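Putative peptide ABC-transport system periplasmic peptide-binding protein (Campylobacter jejuni, PDB 4OEU) binds nickel(II) together with free histidine, consistent with a periplasmic solute-binding protein that delivers its ligand to an ABC transporter. Local coordinates at residues A[234-239]-A[476-481]; A[241-246]-A[380-385]; A[336-341]-A[367-372]; A[398-403]-A[415-420]. All coordinates share one frame; numbering follows the deposited sequence.

Contact 1 of 4, residues A[234-239]-A[476-481]; sequences LREKSA and RTLGHH. With NI (nickel (II) ion), chain C; HIS (histidine), chain D.
Glu236 and Leu478 cross at about a right angle, the isobutyl group of the leucine lying against the aliphatic part of the glutamate. CD1 of Leu478 sits 3.6 Å from CB of Glu236, while CD2 comes to 3.5 Å from Glu236 OE2. The bend of the glutamate chain at chi2 (-135°) turns its carboxylate toward the backbone of 476-481, where OE2 accepts a hydrogen bond from Arg476 N (3.2 Å), the N-H approaching nearly along the C-O axis. Beyond this pair the backbones take over. Lys237 O accepts from Leu478 N in an almost straight bond, 2.9 Å and 176° at the hydrogen, and Ala239 N returns a bond to Leu478 O. Ser238 and Leu478 thereby form a single beta bridge that ties segment 234-239 to the loop following strand 454-467. Within the solute-binding fold, this loop carries a vicinal histidine pair to the nickel ion. His480, with CG anti to its backbone N (chi1 178°), presents NE2 to the metal at 2.1 Å, and NE2 of His481 binds nickel at 2.2 Å. The bound histidine ligates through N, O and ND1, and His26 completes the six ligands. CE1 of His480 lies 3.3 Å above the plane of the His481 ring, offset toward its rim. Hydrogen bonds from the two ND1 atoms, His480 to Asp240 and His481 to Glu12, fix the ring rotations and leave each NE2 directed at nickel; the acidic partners would be expected to make both imidazoles stronger electron donors.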
# COMPACT_ATOMS: atom_id res chain seq x y z
N LEU A 234 -18.92 -6.28 -7.15
CA LEU A 234 -18.19 -5.36 -8.02
C LEU A 234 -16.72 -5.73 -8.15
O LEU A 234 -15.98 -5.70 -7.17
CB LEU A 234 -18.29 -3.92 -7.50
CG LEU A 234 -19.67 -3.26 -7.51
CD1 LEU A 234 -19.60 -1.90 -6.84
CD2 LEU A 234 -20.18 -3.14 -8.93
N ARG A 235 -16.32 -6.09 -9.36
CA ARG A 235 -14.92 -6.38 -9.63
C ARG A 235 -14.12 -5.08 -9.75
O ARG A 235 -14.55 -4.14 -10.42
CB ARG A 235 -14.79 -7.22 -10.91
CG ARG A 235 -13.39 -7.74 -11.18
CD ARG A 235 -13.39 -8.70 -12.36
NE ARG A 235 -12.05 -9.21 -12.64
CZ ARG A 235 -11.79 -10.24 -13.43
NH1 ARG A 235 -10.54 -10.64 -13.62
NH2 ARG A 235 -12.79 -10.87 -14.04
N GLU A 236 -12.98 -5.02 -9.07
CA GLU A 236 -12.14 -3.82 -9.10
C GLU A 236 -10.71 -4.15 -9.52
O GLU A 236 -10.13 -5.13 -9.05
CB GLU A 236 -12.13 -3.14 -7.73
CG GLU A 236 -13.51 -2.86 -7.14
CD GLU A 236 -13.63 -1.47 -6.56
OE1 GLU A 236 -14.38 -1.30 -5.57
OE2 GLU A 236 -12.98 -0.54 -7.09
N LYS A 237 -10.14 -3.33 -10.41
CA LYS A 237 -8.72 -3.43 -10.74
C LYS A 237 -7.87 -2.83 -9.63
O LYS A 237 -8.34 -2.00 -8.85
CB LYS A 237 -8.41 -2.71 -12.06
CG LYS A 237 -8.98 -3.36 -13.31
CD LYS A 237 -8.64 -2.51 -14.52
CE LYS A 237 -9.53 -2.82 -15.72
NZ LYS A 237 -10.54 -1.74 -15.93
N SER A 238 -6.60 -3.25 -9.55
CA SER A 238 -5.69 -2.73 -8.54
C SER A 238 -4.24 -2.71 -9.00
O SER A 238 -3.88 -3.37 -9.98
CB SER A 238 -5.80 -3.54 -7.24
OG SER A 238 -4.86 -4.59 -7.23
N ALA A 239 -3.43 -1.93 -8.30
CA ALA A 239 -1.98 -1.91 -8.49
C ALA A 239 -1.31 -2.89 -7.52
O ALA A 239 -0.08 -2.97 -7.45
CB ALA A 239 -1.44 -0.51 -8.29
N ARG A 476 -12.77 2.23 -8.69
CA ARG A 476 -11.59 2.86 -9.28
C ARG A 476 -10.39 1.96 -9.02
O ARG A 476 -10.51 0.96 -8.31
CB ARG A 476 -11.35 4.27 -8.71
CG ARG A 476 -10.65 4.31 -7.36
CD ARG A 476 -10.62 5.74 -6.82
NE ARG A 476 -9.78 5.86 -5.63
CZ ARG A 476 -9.49 7.02 -5.04
NH1 ARG A 476 -8.72 7.03 -3.96
NH2 ARG A 476 -9.96 8.15 -5.53
N THR A 477 -9.24 2.31 -9.58
CA THR A 477 -8.03 1.53 -9.38
C THR A 477 -7.65 1.51 -7.91
O THR A 477 -7.36 2.55 -7.31
CB THR A 477 -6.86 2.10 -10.21
OG1 THR A 477 -7.24 2.15 -11.59
CG2 THR A 477 -5.63 1.23 -10.04
N LEU A 478 -7.66 0.32 -7.32
CA LEU A 478 -7.38 0.18 -5.89
C LEU A 478 -5.89 0.09 -5.63
O LEU A 478 -5.10 -0.16 -6.55
CB LEU A 478 -8.10 -1.05 -5.33
CG LEU A 478 -9.62 -1.10 -5.49
CD1 LEU A 478 -10.22 -2.32 -4.78
CD2 LEU A 478 -10.25 0.17 -4.96
N GLY A 479 -5.50 0.32 -4.38
CA GLY A 479 -4.12 0.13 -3.96
C GLY A 479 -3.93 -1.19 -3.24
O GLY A 479 -4.79 -2.08 -3.28
N HIS A 480 -2.79 -1.31 -2.56
CA HIS A 480 -2.41 -2.49 -1.80
C HIS A 480 -3.47 -2.87 -0.75
O HIS A 480 -3.99 -1.99 -0.05
CB HIS A 480 -1.04 -2.22 -1.15
CG HIS A 480 -0.53 -3.33 -0.29
ND1 HIS A 480 -0.51 -4.64 -0.69
CD2 HIS A 480 0.02 -3.30 0.95
CE1 HIS A 480 -0.00 -5.39 0.27
NE2 HIS A 480 0.34 -4.60 1.27
N HIS A 481 -3.80 -4.16 -0.68
CA HIS A 481 -4.88 -4.70 0.18
C HIS A 481 -6.27 -4.21 -0.23
O HIS A 481 -7.24 -4.42 0.49
CB HIS A 481 -4.67 -4.35 1.66
CG HIS A 481 -3.48 -5.00 2.29
ND1 HIS A 481 -3.41 -6.35 2.57
CD2 HIS A 481 -2.30 -4.47 2.71
CE1 HIS A 481 -2.25 -6.62 3.13
NE2 HIS A 481 -1.56 -5.50 3.23
NI NI C . 0.59 -5.01 3.29
N HIS D . 2.46 -4.63 2.94
CA HIS D . 3.21 -5.86 3.17
C HIS D . 2.43 -7.07 2.69
O HIS D . 1.23 -6.95 2.44
CB HIS D . 3.53 -6.02 4.66
CG HIS D . 2.33 -6.25 5.51
ND1 HIS D . 1.09 -5.69 5.23
CD2 HIS D . 2.15 -6.97 6.65
CE1 HIS D . 0.22 -6.05 6.15
NE2 HIS D . 0.83 -6.84 7.02
OXT HIS D . 2.94 -8.19 2.58
O HOH W 1 -11.65 -0.55 -10.40

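Contact 2 of 4, residues A[241-246]-A[380-385]; sequences YRALMF and FLIGWG. With HIS (histidine), chain D.
The Tyr241 ring has the backbone of Trp384 over one face: Trp384 N stands 4.2 Å above its centre, and Trp384 O approaches the same ring, 3.2 Å from CD2 of Tyr241. A first torsion of 63° places the tyrosine CG between its backbone N and carbonyl carbon and folds the ring over the neighbouring strand, so that OH of Tyr241 reaches CB of Trp384 at 3.5 Å. The indole of Trp384 carries the amino N of the bound histidine 3.6 Å above one face, toward the rim, and its ring meets Trp411 at a small interplanar angle. Phe380 approaches the ligand obliquely, its CE2 3.5 Å from OXT of the histidine, and stacks on Tyr374. Between these aromatic ends, strands 241-246 and 380-384 pair antiparallel. Ala243 with Ile382 and Met245 with Phe380 are hydrogen-bonded pairs, the shortest bond being Met245 N to Phe380 O at 2.7 Å. On the face bearing Met245 and Ile382, the methionine CB packs against CG2 of the isoleucine; on the other, Arg242 is salt-bridged to Asp240. Glycine at 383 leaves room for that arginine, whose NH1 comes within 3.5 Å of Gly383 CA. Gly383 N donates to OXT of the ligand at 2.9 Å. Polar recognition from this strand thus rests on one directed backbone bond, with Arg344 a further partner, while Trp384 and Phe380 cover the histidine by apolar contact.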
# COMPACT_ATOMS: atom_id res chain seq x y z
N TYR A 241 0.27 -6.09 -6.08
CA TYR A 241 0.88 -7.33 -6.56
C TYR A 241 1.31 -8.22 -5.40
O TYR A 241 1.55 -7.75 -4.28
CB TYR A 241 2.07 -7.03 -7.47
CG TYR A 241 3.21 -6.31 -6.79
CD1 TYR A 241 4.20 -7.01 -6.11
CD2 TYR A 241 3.31 -4.93 -6.84
CE1 TYR A 241 5.24 -6.37 -5.49
CE2 TYR A 241 4.36 -4.26 -6.23
CZ TYR A 241 5.32 -4.99 -5.55
OH TYR A 241 6.36 -4.36 -4.93
N ARG A 242 1.41 -9.52 -5.66
CA ARG A 242 1.97 -10.45 -4.69
C ARG A 242 3.32 -10.91 -5.19
O ARG A 242 3.55 -10.98 -6.41
CB ARG A 242 1.04 -11.65 -4.45
CG ARG A 242 -0.30 -11.29 -3.82
CD ARG A 242 -0.15 -10.99 -2.33
NE ARG A 242 -1.33 -10.30 -1.82
CZ ARG A 242 -1.54 -9.00 -1.95
NH1 ARG A 242 -0.63 -8.25 -2.57
NH2 ARG A 242 -2.63 -8.43 -1.46
N ALA A 243 4.22 -11.20 -4.27
CA ALA A 243 5.57 -11.61 -4.62
C ALA A 243 6.20 -12.37 -3.46
O ALA A 243 5.67 -12.40 -2.35
CB ALA A 243 6.42 -10.40 -4.99
N LEU A 244 7.33 -13.01 -3.74
CA LEU A 244 8.15 -13.61 -2.69
C LEU A 244 9.28 -12.66 -2.33
O LEU A 244 10.14 -12.38 -3.17
CB LEU A 244 8.71 -14.97 -3.12
CG LEU A 244 9.59 -15.62 -2.05
CD1 LEU A 244 8.75 -15.98 -0.83
CD2 LEU A 244 10.30 -16.85 -2.59
N MET A 245 9.29 -12.19 -1.09
CA MET A 245 10.36 -11.31 -0.63
C MET A 245 11.56 -12.14 -0.20
O MET A 245 11.47 -12.93 0.74
CB MET A 245 9.89 -10.45 0.54
CG MET A 245 11.00 -9.64 1.21
SD MET A 245 10.68 -9.31 2.97
CE MET A 245 11.39 -10.79 3.70
N PHE A 246 12.69 -11.96 -0.87
CA PHE A 246 13.92 -12.57 -0.41
C PHE A 246 14.46 -11.78 0.78
O PHE A 246 14.45 -10.55 0.75
CB PHE A 246 14.97 -12.61 -1.52
CG PHE A 246 14.58 -13.45 -2.70
CD1 PHE A 246 14.29 -14.80 -2.54
CD2 PHE A 246 14.52 -12.90 -3.97
CE1 PHE A 246 13.94 -15.58 -3.62
CE2 PHE A 246 14.18 -13.68 -5.07
CZ PHE A 246 13.89 -15.02 -4.89
N PHE A 380 9.35 -14.30 2.45
CA PHE A 380 8.02 -13.88 2.90
C PHE A 380 7.12 -13.60 1.72
O PHE A 380 7.52 -12.93 0.76
CB PHE A 380 8.15 -12.65 3.80
CG PHE A 380 6.85 -12.03 4.24
CD1 PHE A 380 6.02 -12.69 5.14
CD2 PHE A 380 6.49 -10.76 3.80
CE1 PHE A 380 4.82 -12.10 5.57
CE2 PHE A 380 5.30 -10.17 4.23
CZ PHE A 380 4.47 -10.85 5.11
N LEU A 381 5.92 -14.14 1.75
CA LEU A 381 4.99 -13.84 0.68
C LEU A 381 4.38 -12.45 0.89
O LEU A 381 3.41 -12.27 1.65
CB LEU A 381 3.91 -14.90 0.59
CG LEU A 381 3.58 -15.00 -0.89
CD1 LEU A 381 4.70 -15.70 -1.67
CD2 LEU A 381 2.32 -15.74 -1.03
N ILE A 382 4.96 -11.49 0.19
CA ILE A 382 4.73 -10.08 0.44
C ILE A 382 3.78 -9.50 -0.60
O ILE A 382 3.44 -10.16 -1.59
CB ILE A 382 6.07 -9.31 0.41
CG1 ILE A 382 5.98 -8.00 1.20
CG2 ILE A 382 6.51 -9.06 -1.03
CD1 ILE A 382 7.32 -7.45 1.61
N GLY A 383 3.32 -8.28 -0.33
CA GLY A 383 2.51 -7.52 -1.27
C GLY A 383 2.72 -6.02 -1.13
O GLY A 383 2.98 -5.52 -0.03
N TRP A 384 2.61 -5.31 -2.25
CA TRP A 384 2.68 -3.85 -2.30
C TRP A 384 1.92 -3.35 -3.53
O TRP A 384 1.49 -4.14 -4.37
CB TRP A 384 4.12 -3.35 -2.38
CG TRP A 384 4.98 -3.61 -1.18
CD1 TRP A 384 6.02 -4.48 -1.10
CD2 TRP A 384 4.89 -2.97 0.10
NE1 TRP A 384 6.58 -4.43 0.16
CE2 TRP A 384 5.90 -3.52 0.91
CE3 TRP A 384 4.04 -2.00 0.64
CZ2 TRP A 384 6.09 -3.13 2.24
CZ3 TRP A 384 4.24 -1.61 1.96
CH2 TRP A 384 5.26 -2.17 2.74
N GLY A 385 1.79 -2.04 -3.65
CA GLY A 385 1.28 -1.46 -4.88
C GLY A 385 0.41 -0.24 -4.68
O GLY A 385 -0.52 -0.25 -3.87
N HIS D . 2.46 -4.63 2.94
CA HIS D . 3.21 -5.86 3.17
C HIS D . 2.43 -7.07 2.69
O HIS D . 1.23 -6.95 2.44
CB HIS D . 3.53 -6.02 4.66
CG HIS D . 2.33 -6.25 5.51
ND1 HIS D . 1.09 -5.69 5.23
CD2 HIS D . 2.15 -6.97 6.65
CE1 HIS D . 0.22 -6.05 6.15
NE2 HIS D . 0.83 -6.84 7.02
OXT HIS D . 2.94 -8.19 2.58

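Contact 3 of 4, residues A[336-341]-A[367-372]; sequences WAMSND and KPAGSF
Trp336 projects from its strand over Phe372, and its six-membered ring packs on both Phe372 and Lys367. CB of the tryptophan lies 4.1 Å from CE1 of Phe372. Next along, CE3 stands over the centre of the Phe372 ring, 3.4 Å above its plane. CZ3 then touches both CG of Phe372 and CE of Lys367, and CH2 ends against the same Lys367 CE at 3.5 Å. At the other side of the indole, NE1 is hydrogen-bonded to Glu334. The planes of the Trp336 six-membered ring and the Phe372 ring are inclined at 46°, an oblique pair in which the side chains run past each other in opposite directions. Phe372 reaches this place because its CG lies between the backbone N and the carbonyl carbon (chi1 65°). Farther down the strand, SD of Met338 meets CB of Ala369 at 3.6 Å. Asn340 OD1 accepts from Ala369 N (2.9 Å), linking the type I turn 338-341 to the type II turn 368-371. The backbones add two bonds: Lys367 N to Ala337 O, and Ser339 N to Lys367 O, the latter donor standing 66° out of the carbonyl plane. These bonds mark the parallel bridge between Met338 and Lys367. Strands 329-338 and 361-367, joined through helix 342-357, make a beta-alpha-beta crossover, the unit from which the alpha/beta lobes of periplasmic binding proteins are built; Asp341 is the N-cap of its helix.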
# COMPACT_ATOMS: atom_id res chain seq x y z
N TRP A 336 7.45 -17.91 4.62
CA TRP A 336 6.42 -17.50 5.56
C TRP A 336 5.24 -16.85 4.85
O TRP A 336 5.42 -16.03 3.94
CB TRP A 336 7.00 -16.55 6.60
CG TRP A 336 7.88 -17.24 7.60
CD1 TRP A 336 9.07 -17.86 7.36
CD2 TRP A 336 7.64 -17.35 9.01
NE1 TRP A 336 9.58 -18.37 8.53
CE2 TRP A 336 8.73 -18.07 9.56
CE3 TRP A 336 6.63 -16.92 9.86
CZ2 TRP A 336 8.82 -18.36 10.92
CZ3 TRP A 336 6.72 -17.22 11.22
CH2 TRP A 336 7.81 -17.93 11.73
N ALA A 337 4.04 -17.21 5.29
CA ALA A 337 2.84 -16.61 4.75
C ALA A 337 1.86 -16.31 5.88
O ALA A 337 1.81 -17.04 6.88
CB ALA A 337 2.20 -17.53 3.72
N MET A 338 1.07 -15.27 5.69
CA MET A 338 0.04 -14.91 6.64
C MET A 338 -1.11 -15.91 6.51
O MET A 338 -1.77 -15.98 5.47
CB MET A 338 -0.43 -13.47 6.42
CG MET A 338 0.70 -12.45 6.58
SD MET A 338 0.23 -10.73 6.26
CE MET A 338 -0.94 -10.96 4.93
N SER A 339 -1.31 -16.70 7.56
CA SER A 339 -2.26 -17.81 7.52
C SER A 339 -3.70 -17.33 7.37
O SER A 339 -4.58 -18.10 7.00
CB SER A 339 -2.12 -18.67 8.78
OG SER A 339 -2.37 -17.91 9.94
N ASN A 340 -3.93 -16.05 7.67
CA ASN A 340 -5.25 -15.47 7.50
C ASN A 340 -5.57 -15.11 6.05
O ASN A 340 -6.69 -14.73 5.73
CB ASN A 340 -5.39 -14.22 8.38
CG ASN A 340 -4.28 -13.22 8.14
OD1 ASN A 340 -3.15 -13.40 8.59
ND2 ASN A 340 -4.60 -12.15 7.43
N ASP A 341 -4.57 -15.22 5.17
CA ASP A 341 -4.76 -14.90 3.75
C ASP A 341 -4.56 -16.14 2.90
O ASP A 341 -3.43 -16.51 2.59
CB ASP A 341 -3.79 -13.79 3.32
CG ASP A 341 -4.10 -13.24 1.94
OD1 ASP A 341 -4.68 -13.97 1.10
OD2 ASP A 341 -3.76 -12.06 1.68
N LYS A 367 1.61 -18.42 9.67
CA LYS A 367 1.21 -17.85 10.96
C LYS A 367 0.36 -16.60 10.71
O LYS A 367 0.51 -15.94 9.67
CB LYS A 367 2.44 -17.52 11.82
CG LYS A 367 3.18 -18.74 12.38
CD LYS A 367 4.18 -18.32 13.48
CE LYS A 367 5.29 -19.35 13.66
NZ LYS A 367 4.83 -20.67 14.23
N PRO A 368 -0.52 -16.27 11.67
CA PRO A 368 -1.38 -15.08 11.53
C PRO A 368 -0.60 -13.77 11.36
O PRO A 368 0.48 -13.63 11.93
CB PRO A 368 -2.18 -15.07 12.84
CG PRO A 368 -2.16 -16.50 13.31
CD PRO A 368 -0.83 -17.03 12.89
N ALA A 369 -1.14 -12.85 10.57
CA ALA A 369 -0.52 -11.53 10.42
C ALA A 369 -0.39 -10.86 11.78
O ALA A 369 -1.31 -10.92 12.60
CB ALA A 369 -1.34 -10.66 9.47
N GLY A 370 0.78 -10.28 12.04
CA GLY A 370 1.04 -9.64 13.32
C GLY A 370 1.67 -10.54 14.37
O GLY A 370 2.12 -10.06 15.40
N SER A 371 1.69 -11.85 14.12
CA SER A 371 2.28 -12.79 15.09
C SER A 371 3.79 -12.99 14.94
O SER A 371 4.42 -13.65 15.78
CB SER A 371 1.57 -14.14 15.01
OG SER A 371 1.45 -14.58 13.67
N PHE A 372 4.38 -12.45 13.88
CA PHE A 372 5.81 -12.62 13.65
C PHE A 372 6.41 -11.44 12.88
O PHE A 372 5.69 -10.66 12.25
CB PHE A 372 6.08 -13.92 12.89
CG PHE A 372 5.50 -13.94 11.50
CD1 PHE A 372 6.26 -13.57 10.41
CD2 PHE A 372 4.17 -14.30 11.30
CE1 PHE A 372 5.73 -13.58 9.13
CE2 PHE A 372 3.63 -14.32 10.02
CZ PHE A 372 4.41 -13.95 8.94

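Contact 4 of 4, residues A[398-403]-A[415-420]; sequences FESSQD and HYHDKK
Asp403 holds two histidines, one on each carboxylate oxygen. His415 ND1 donates to OD1 at 2.8 Å in an almost straight bond, meeting the oxygen on its syn side; the acceptor lies in the imidazole plane. The second bond, His417 NE2 to OD2 at 3.0 Å, uses the anti lone pair. The ring planes are turned differently against the carboxylate, by 38° for His415 and 69° for His417. With CG anti to the backbone N (chi1 -176°), the aspartate reaches across to both rings, while OD1 also accepts from Ala405 N. His415 has acceptors at both nitrogens, Asp403 at ND1 and Ser375 O at NE2, which would be consistent with a protonated ring. Farther out, Ser400 CB sits over one face of His417 in a CH-pi contact, 3.9 Å from the ring centroid. At the far end Tyr416 brings its ring edge to Phe398 O, with CD2 at 3.6 Å, and its hydroxyl bonds to Asn451 O. A water accepts from Asp418 N and lies 2.9 Å from Phe398 O, to which it may donate. The Asp403-His415 bond closes an 11-residue loop lacking helix and strand, and the His417 bond braces it, just before Asp418 N-caps helix 419-429.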
# COMPACT_ATOMS: atom_id res chain seq x y z
N PHE A 398 12.22 -0.33 -1.80
CA PHE A 398 13.43 -0.84 -2.46
C PHE A 398 14.73 -0.07 -2.23
O PHE A 398 15.82 -0.62 -2.38
CB PHE A 398 13.19 -0.92 -3.97
CG PHE A 398 12.02 -1.77 -4.34
CD1 PHE A 398 12.10 -3.15 -4.32
CD2 PHE A 398 10.82 -1.18 -4.72
CE1 PHE A 398 11.01 -3.94 -4.67
CE2 PHE A 398 9.73 -1.96 -5.09
CZ PHE A 398 9.82 -3.34 -5.06
N GLU A 399 14.62 1.21 -1.86
CA GLU A 399 15.80 2.05 -1.69
C GLU A 399 16.54 1.65 -0.42
O GLU A 399 15.92 1.34 0.60
CB GLU A 399 15.41 3.53 -1.67
CG GLU A 399 16.52 4.47 -2.07
CD GLU A 399 17.27 4.99 -0.87
OE1 GLU A 399 16.87 4.64 0.27
OE2 GLU A 399 18.25 5.75 -1.05
N SER A 400 17.87 1.65 -0.48
CA SER A 400 18.69 1.02 0.57
C SER A 400 18.61 1.75 1.91
O SER A 400 18.70 1.11 2.97
CB SER A 400 20.15 0.92 0.11
OG SER A 400 20.75 2.20 0.06
N SER A 401 18.44 3.06 1.90
CA SER A 401 18.31 3.80 3.16
C SER A 401 16.99 3.46 3.86
O SER A 401 16.76 3.89 4.99
CB SER A 401 18.40 5.31 2.93
OG SER A 401 17.20 5.81 2.38
N GLN A 402 16.11 2.72 3.19
CA GLN A 402 14.82 2.36 3.78
C GLN A 402 14.79 0.94 4.34
O GLN A 402 13.72 0.40 4.64
CB GLN A 402 13.71 2.52 2.74
CG GLN A 402 13.66 3.91 2.12
CD GLN A 402 13.33 4.99 3.14
OE1 GLN A 402 12.25 4.98 3.74
NE2 GLN A 402 14.25 5.93 3.33
N ASP A 403 15.97 0.34 4.48
CA ASP A 403 16.14 -0.95 5.15
C ASP A 403 15.52 -0.87 6.55
O ASP A 403 15.93 -0.04 7.35
CB ASP A 403 17.63 -1.30 5.21
CG ASP A 403 17.91 -2.67 5.80
OD1 ASP A 403 17.19 -3.10 6.73
OD2 ASP A 403 18.86 -3.31 5.32
N HIS A 415 15.87 -6.17 3.39
CA HIS A 415 17.21 -5.59 3.55
C HIS A 415 17.98 -5.58 2.23
O HIS A 415 19.16 -5.91 2.17
CB HIS A 415 17.98 -6.37 4.63
CG HIS A 415 17.12 -6.77 5.80
ND1 HIS A 415 16.69 -5.88 6.75
CD2 HIS A 415 16.59 -7.97 6.14
CE1 HIS A 415 15.94 -6.51 7.64
NE2 HIS A 415 15.87 -7.78 7.29
N TYR A 416 17.27 -5.19 1.17
CA TYR A 416 17.81 -5.12 -0.18
C TYR A 416 18.64 -3.85 -0.41
O TYR A 416 18.20 -2.75 -0.08
CB TYR A 416 16.65 -5.19 -1.17
CG TYR A 416 16.98 -5.10 -2.64
CD1 TYR A 416 17.64 -6.13 -3.29
CD2 TYR A 416 16.60 -4.00 -3.38
CE1 TYR A 416 17.92 -6.05 -4.65
CE2 TYR A 416 16.87 -3.90 -4.72
CZ TYR A 416 17.52 -4.93 -5.35
OH TYR A 416 17.78 -4.82 -6.69
N HIS A 417 19.83 -4.02 -0.99
CA HIS A 417 20.77 -2.91 -1.21
C HIS A 417 21.34 -2.99 -2.63
O HIS A 417 22.20 -3.82 -2.92
CB HIS A 417 21.92 -2.95 -0.20
CG HIS A 417 21.53 -2.54 1.19
ND1 HIS A 417 22.20 -1.55 1.89
CD2 HIS A 417 20.56 -3.00 2.03
CE1 HIS A 417 21.65 -1.41 3.08
NE2 HIS A 417 20.66 -2.28 3.19
N ASP A 418 20.83 -2.13 -3.51
CA ASP A 418 21.33 -2.07 -4.88
C ASP A 418 21.61 -0.62 -5.27
O ASP A 418 20.72 0.23 -5.20
CB ASP A 418 20.32 -2.71 -5.85
CG ASP A 418 20.85 -2.78 -7.28
OD1 ASP A 418 21.34 -3.86 -7.68
OD2 ASP A 418 20.75 -1.77 -8.00
N LYS A 419 22.84 -0.35 -5.67
CA LYS A 419 23.27 1.02 -5.96
C LYS A 419 22.52 1.63 -7.14
O LYS A 419 22.20 2.83 -7.14
CB LYS A 419 24.78 1.04 -6.23
CG LYS A 419 25.34 2.42 -6.52
CD LYS A 419 26.52 2.33 -7.47
CE LYS A 419 26.11 1.67 -8.79
NZ LYS A 419 27.22 1.63 -9.79
N LYS A 420 22.23 0.81 -8.14
CA LYS A 420 21.53 1.27 -9.34
C LYS A 420 20.06 1.57 -9.05
O LYS A 420 19.49 2.52 -9.60
CB LYS A 420 21.65 0.22 -10.45
CG LYS A 420 23.06 0.12 -11.03
CD LYS A 420 23.30 -1.22 -11.71
CE LYS A 420 22.43 -1.38 -12.95
NZ LYS A 420 22.30 -2.80 -13.37
O HOH W 2 18.65 -0.50 -2.93

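Overall arrangement
Contacts 1 and 2 converge on the nickel-histidine complex from two directions: the 476-481 loop supplies metal ligands, whereas strand 380-384 gives a backbone N-H to the carboxylate of the bound amino acid. Their centres are about 17 Å apart, yet they meet directly, CE1 of His480 lying 3.0 Å from Gly383 O. Contact 3 borders contact 2 in the same sheet, with a probable hydrogen bond from Leu381 N to Trp336 O at 2.9 Å, and the side chain of Met338 comes to about 4 Å from the ligand histidine. Contact 4 is more remote: the Phe398 side chain is about 11 Å from that histidine, though its CZ touches Tyr241 OH of contact 2 at 3.6 Å.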